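Local coordinates for peroxisomal membrane protein LPX1 (Saccharomyces cerevisiae, PDB 2Y6U), which hydrolyses acyl esters as a peroxisomal alpha/beta hydrolase with acyl esterase, lipase and phospholipase A activity, at residues A[93-97]-A[108-112]; A[237-241]-A[253-257]. All coordinates share one frame; numbering follows the deposited sequence.

Contact 1: residues A[93-97]-A[108-112]; sequences DQVNH and LGTNF
Leu-108 meets the 93-97 loop through both of its methyl branches. CD1 reaches Asn-96 and rests against its CB at 3.7 Å, while CD2 turns to Val-95, lying 4.0 Å from the carbonyl O and slightly farther from the methyl CG2. The chain then bows outward through Gly-109, whose carbonyl is held by Gln-261, and comes back at Phe-112. There CG stands anti to the backbone N (chi1 176°), which sends the ring across to the turn. The amide of Asn-96 lies over one face of that ring, the two planes 41° apart: OD1 sits above the ring centre, 3.6 Å from the plane, and Asn-96 ND2 comes over the CB end of the ring, 3.5 Å from Phe-112 CG. The same ND2 hydrogen-bonds to Gln-261 OE1, which probably does most to fix the rotation of the amide; a weak, bent bond from His-97 ND1 to Asn-96 OD1 adds a little.

What the ring meets is the type I turn Gln-94 to His-97, closed by the bond from His-97 N to Gln-94 O at 2.9 Å. In the alpha/beta hydrolase fold this turn follows strand 84-92 of the central sheet, and the side chain of Gln-94 comes near the GxSxG sequence that probably forms the nucleophile elbow.

Gln-94 puts OE1 at the edge of the Phe-112 ring, in its plane, 3.8 Å from CZ. Val-95 adds CG2 obliquely, 3.9 Å from Phe-112 CE1, and Met-146 of helix 146-157 also packs on Phe-112.

Contact 2: residues A[237-241]-A[253-257]; sequences DFERT and VRTKM
With CG anti to the backbone N (chi1 171°), Phe-238 swings its ring out beside the end of helix 229-239, and Lys-256, extended from CG to NZ, runs across to it. The lysine thereby lays its ammonium over one ring face in a cation-pi contact, NZ 3.7 Å from the ring centroid and 19° off the normal, with CD over the same ring as a CH-pi partner. A weak hydrogen bond also runs from Lys-256 NZ to Phe-238 O, and the salt bridge of NZ goes to Asp-99 of helix 98-103.

Glu-239 bends at chi2 to bring its carboxylate to the backbone that follows strand 253-255. Glu-239 OE1 takes the Met-257 N-H on its syn lone pair at 2.9 Å, almost straight at 176°, and Glu-239 O accepts from Lys-256 N at 3.1 Å. Replacing Glu-239 by an alanine would remove OE1 and would probably leave Met-257 N without this acceptor, letting the chain after Thr-255 shift.

Beyond the helix the two strands form a short antiparallel hairpin, in which Thr-241 and Arg-254 are a hydrogen-bonded pair. Arg-254 O is gripped twice: by Thr-241 N at 2.9 Å, nearly in line with the carbonyl, and by Thr-241 OG1 at 3.1 Å from above the carbonyl plane. Arg-254 N returns a bond to Thr-241 O at 2.9 Å. The methyl CG2 of Thr-241 meanwhile packs on Lys-256 CG at 3.5 Å.

The hairpin is consistent with part of a cap inserted after strand 164-168. Strand 253-255 is the middle of three, with 240-241 along one edge and 207-208 along the other. Tyr-214 of helix 211-220 packs against Glu-239, Val-253 and Thr-255, while helix 98-103 meets Phe-238 and Lys-256.

Overall arrangement
Contact 1 comes first along the chain, and the two centres lie about 16 Å apart on the same side of the molecule. In contact 1, 93-97 follows strand 84-92 of the large mixed sheet, whereas 108-112 runs from helix 98-103 to helix 114-125. Contact 2 includes two strands of a separate small sheet, probably in the cap. Helix 98-103, between the segments of contact 1, also packs on contact 2. The two meet directly: Met-257 SD lies 3.3 Å from His-97 CD2, and Phe-238 CZ is 3.8 Å from Asp-93 OD2. The helix end and the turn beside the small sheet thus pack on the 93-97 loop, probably seating the cap on the core; contact 1 alone approaches the probable nucleophile elbow.

Contact 1: residues A[93-97]-A[108-112]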
loop_
_atom_site.group_PDB
_atom_site.type_symbol
_atom_site.label_atom_id
_atom_site.label_comp_id
_atom_site.label_asym_id
_atom_site.label_seq_id
_atom_site.Cartn_x
_atom_site.Cartn_y
_atom_site.Cartn_z
ATOM N N ASP A 93 16.423 7.275 -4.930
ATOM C CA ASP A 93 17.377 6.287 -4.413
ATOM C C ASP A 93 16.698 5.460 -3.340
ATOM O O ASP A 93 16.139 5.967 -2.341
ATOM C CB ASP A 93 18.563 6.910 -3.754
ATOM C CG ASP A 93 19.625 7.378 -4.725
ATOM O OD1 ASP A 93 19.805 6.783 -5.785
ATOM O OD2 ASP A 93 20.313 8.350 -4.368
ATOM N N GLN A 94 16.707 4.157 -3.544
ATOM C CA GLN A 94 16.169 3.223 -2.527
ATOM C C GLN A 94 16.977 3.420 -1.230
ATOM O O GLN A 94 18.122 3.908 -1.259
ATOM C CB GLN A 94 16.357 1.819 -3.035
ATOM C CG GLN A 94 15.464 1.466 -4.238
ATOM C CD GLN A 94 13.998 1.532 -3.832
ATOM O OE1 GLN A 94 13.532 0.812 -2.954
ATOM N NE2 GLN A 94 13.256 2.386 -4.499
ATOM N N VAL A 95 16.416 2.976 -0.087
ATOM C CA VAL A 95 16.972 3.281 1.237
ATOM C C VAL A 95 18.415 2.880 1.397
ATOM O O VAL A 95 19.152 3.550 2.121
ATOM C CB VAL A 95 16.148 2.640 2.415
ATOM C CG1 VAL A 95 14.761 3.327 2.614
ATOM C CG2 VAL A 95 16.065 1.116 2.257
ATOM N N ASN A 96 18.827 1.789 0.725
ATOM C CA ASN A 96 20.170 1.314 0.842
ATOM C C ASN A 96 21.105 1.591 -0.335
ATOM O O ASN A 96 22.092 0.910 -0.512
ATOM C CB ASN A 96 20.100 -0.202 1.205
ATOM C CG ASN A 96 19.509 -1.027 0.115
ATOM O OD1 ASN A 96 18.843 -0.498 -0.756
ATOM N ND2 ASN A 96 19.817 -2.335 0.115
ATOM N N HIS A 97 20.726 2.571 -1.147
ATOM C CA HIS A 97 21.467 3.024 -2.321
ATOM C C HIS A 97 21.756 4.555 -2.287
ATOM O O HIS A 97 20.972 5.305 -1.738
ATOM C CB HIS A 97 20.706 2.699 -3.618
ATOM C CG HIS A 97 20.637 1.226 -3.930
ATOM N ND1 HIS A 97 19.811 0.357 -3.222
ATOM C CD2 HIS A 97 21.199 0.494 -4.929
ATOM C CE1 HIS A 97 19.996 -0.872 -3.698
ATOM N NE2 HIS A 97 20.753 -0.804 -4.780
ATOM N N LEU A 108 20.740 0.696 8.613
ATOM C CA LEU A 108 20.286 -0.382 7.734
ATOM C C LEU A 108 20.567 -1.783 8.334
ATOM O O LEU A 108 21.542 -1.998 8.974
ATOM C CB LEU A 108 20.947 -0.262 6.380
ATOM C CG LEU A 108 20.628 0.968 5.522
ATOM C CD1 LEU A 108 21.650 1.042 4.340
ATOM C CD2 LEU A 108 19.117 1.025 5.160
ATOM N N GLY A 109 19.585 -2.674 8.240
ATOM C CA GLY A 109 19.741 -4.103 8.595
ATOM C C GLY A 109 19.957 -5.001 7.370
ATOM O O GLY A 109 20.364 -4.542 6.270
ATOM N N THR A 110 19.824 -6.311 7.572
ATOM C CA THR A 110 20.147 -7.306 6.534
ATOM C C THR A 110 18.941 -7.610 5.620
ATOM O O THR A 110 19.104 -8.177 4.541
ATOM C CB THR A 110 20.629 -8.571 7.146
ATOM O OG1 THR A 110 19.616 -9.051 8.040
ATOM C CG2 THR A 110 21.935 -8.253 7.957
ATOM N N ASN A 111 17.761 -7.153 5.985
ATOM C CA ASN A 111 16.591 -7.578 5.218
ATOM C C ASN A 111 16.126 -6.405 4.305
ATOM O O ASN A 111 15.334 -5.609 4.753
ATOM C CB ASN A 111 15.524 -8.068 6.224
ATOM C CG ASN A 111 14.167 -8.658 5.542
ATOM O OD1 ASN A 111 14.108 -8.701 4.374
ATOM N ND2 ASN A 111 13.239 -9.209 6.352
ATOM N N PHE A 112 16.558 -6.342 3.048
ATOM C CA PHE A 112 16.006 -5.366 2.154
ATOM C C PHE A 112 14.939 -6.016 1.248
ATOM O O PHE A 112 15.233 -6.867 0.370
ATOM C CB PHE A 112 17.112 -4.709 1.330
ATOM C CG PHE A 112 16.603 -3.770 0.325
ATOM C CD1 PHE A 112 15.858 -2.669 0.698
ATOM C CD2 PHE A 112 16.769 -4.027 -1.008
ATOM C CE1 PHE A 112 15.320 -1.826 -0.258
ATOM C CE2 PHE A 112 16.327 -3.122 -1.949
ATOM C CZ PHE A 112 15.601 -2.096 -1.625
#

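Contact 2: residues A[237-241]-A[253-257]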
loop_
_atom_site.group_PDB
_atom_site.type_symbol
_atom_site.label_atom_id
_atom_site.label_comp_id
_atom_site.label_asym_id
_atom_site.label_seq_id
_atom_site.Cartn_x
_atom_site.Cartn_y
_atom_site.Cartn_z
ATOM N N ASP A 237 31.537 10.098 -10.282
ATOM C CA ASP A 237 31.469 11.337 -9.522
ATOM C C ASP A 237 30.420 11.269 -8.404
ATOM O O ASP A 237 30.599 11.897 -7.325
ATOM C CB ASP A 237 31.186 12.527 -10.465
ATOM C CG ASP A 237 32.407 12.872 -11.368
ATOM O OD1 ASP A 237 33.535 12.611 -10.933
ATOM O OD2 ASP A 237 32.235 13.358 -12.516
ATOM N N PHE A 238 29.332 10.557 -8.649
ATOM C CA PHE A 238 28.201 10.523 -7.671
ATOM C C PHE A 238 28.547 9.611 -6.474
ATOM O O PHE A 238 28.227 9.901 -5.319
ATOM C CB PHE A 238 26.962 10.044 -8.343
ATOM C CG PHE A 238 25.811 9.770 -7.400
ATOM C CD1 PHE A 238 24.960 10.783 -7.023
ATOM C CD2 PHE A 238 25.572 8.489 -6.939
ATOM C CE1 PHE A 238 23.914 10.524 -6.161
ATOM C CE2 PHE A 238 24.565 8.224 -6.104
ATOM C CZ PHE A 238 23.716 9.234 -5.707
ATOM N N GLU A 239 29.223 8.504 -6.765
ATOM C CA GLU A 239 29.555 7.503 -5.750
ATOM C C GLU A 239 30.698 7.932 -4.854
ATOM O O GLU A 239 30.853 7.389 -3.771
ATOM C CB GLU A 239 29.878 6.130 -6.412
ATOM C CG GLU A 239 28.705 5.357 -7.052
ATOM C CD GLU A 239 27.658 4.877 -5.987
ATOM O OE1 GLU A 239 28.068 4.765 -4.785
ATOM O OE2 GLU A 239 26.484 4.516 -6.373
ATOM N N ARG A 240 31.558 8.857 -5.307
ATOM C CA ARG A 240 32.783 9.127 -4.578
ATOM C C ARG A 240 32.470 9.808 -3.242
ATOM O O ARG A 240 31.794 10.826 -3.239
ATOM C CB ARG A 240 33.691 10.031 -5.423
ATOM C CG ARG A 240 34.975 10.435 -4.792
ATOM C CD ARG A 240 35.664 11.503 -5.663
ATOM N NE ARG A 240 36.253 10.973 -6.889
ATOM C CZ ARG A 240 35.828 11.203 -8.145
ATOM N NH1 ARG A 240 34.771 11.965 -8.401
ATOM N NH2 ARG A 240 36.487 10.670 -9.175
ATOM N N THR A 241 32.898 9.201 -2.128
ATOM C CA THR A 241 32.916 9.856 -0.809
ATOM C C THR A 241 34.322 9.711 -0.157
ATOM O O THR A 241 35.037 8.690 -0.348
ATOM C CB THR A 241 31.784 9.380 0.165
ATOM O OG1 THR A 241 32.242 8.273 0.965
ATOM C CG2 THR A 241 30.467 9.042 -0.572
ATOM N N VAL A 253 38.973 6.325 -0.447
ATOM C CA VAL A 253 37.697 6.614 -1.084
ATOM C C VAL A 253 36.721 5.457 -0.803
ATOM O O VAL A 253 37.114 4.295 -0.883
ATOM C CB VAL A 253 37.855 6.727 -2.602
ATOM C CG1 VAL A 253 36.473 6.849 -3.285
ATOM C CG2 VAL A 253 38.794 7.844 -2.956
ATOM N N ARG A 254 35.492 5.797 -0.431
ATOM C CA ARG A 254 34.432 4.823 -0.104
ATOM C C ARG A 254 33.304 5.198 -1.056
ATOM O O ARG A 254 33.172 6.392 -1.380
ATOM C CB ARG A 254 34.010 5.007 1.363
ATOM C CG ARG A 254 32.866 4.121 1.878
ATOM C CD ARG A 254 32.686 4.184 3.450
ATOM N NE ARG A 254 31.462 3.469 3.888
ATOM C CZ ARG A 254 31.101 3.257 5.165
ATOM N NH1 ARG A 254 31.854 3.706 6.176
ATOM N NH2 ARG A 254 29.972 2.595 5.437
ATOM N N THR A 255 32.523 4.224 -1.529
ATOM C CA THR A 255 31.368 4.544 -2.364
ATOM C C THR A 255 30.094 4.722 -1.497
ATOM O O THR A 255 29.988 4.193 -0.396
ATOM C CB THR A 255 31.122 3.412 -3.435
ATOM O OG1 THR A 255 31.047 2.143 -2.775
ATOM C CG2 THR A 255 32.308 3.347 -4.456
ATOM N N LYS A 256 29.120 5.456 -2.028
ATOM C CA LYS A 256 27.851 5.576 -1.377
ATOM C C LYS A 256 27.221 4.176 -1.274
ATOM O O LYS A 256 26.650 3.810 -0.228
ATOM C CB LYS A 256 26.928 6.562 -2.154
ATOM C CG LYS A 256 27.512 7.970 -2.168
ATOM C CD LYS A 256 26.555 8.946 -2.749
ATOM C CE LYS A 256 27.130 10.382 -2.630
ATOM N NZ LYS A 256 26.294 11.190 -3.651
ATOM N N MET A 257 27.242 3.445 -2.383
ATOM C CA MET A 257 26.836 2.047 -2.381
ATOM C C MET A 257 27.749 1.161 -1.516
ATOM O O MET A 257 28.960 0.984 -1.830
ATOM C CB MET A 257 26.808 1.495 -3.777
ATOM C CG MET A 257 26.081 0.152 -3.911
ATOM S SD MET A 257 24.252 0.455 -3.687
ATOM C CE MET A 257 23.773 -1.011 -2.701
#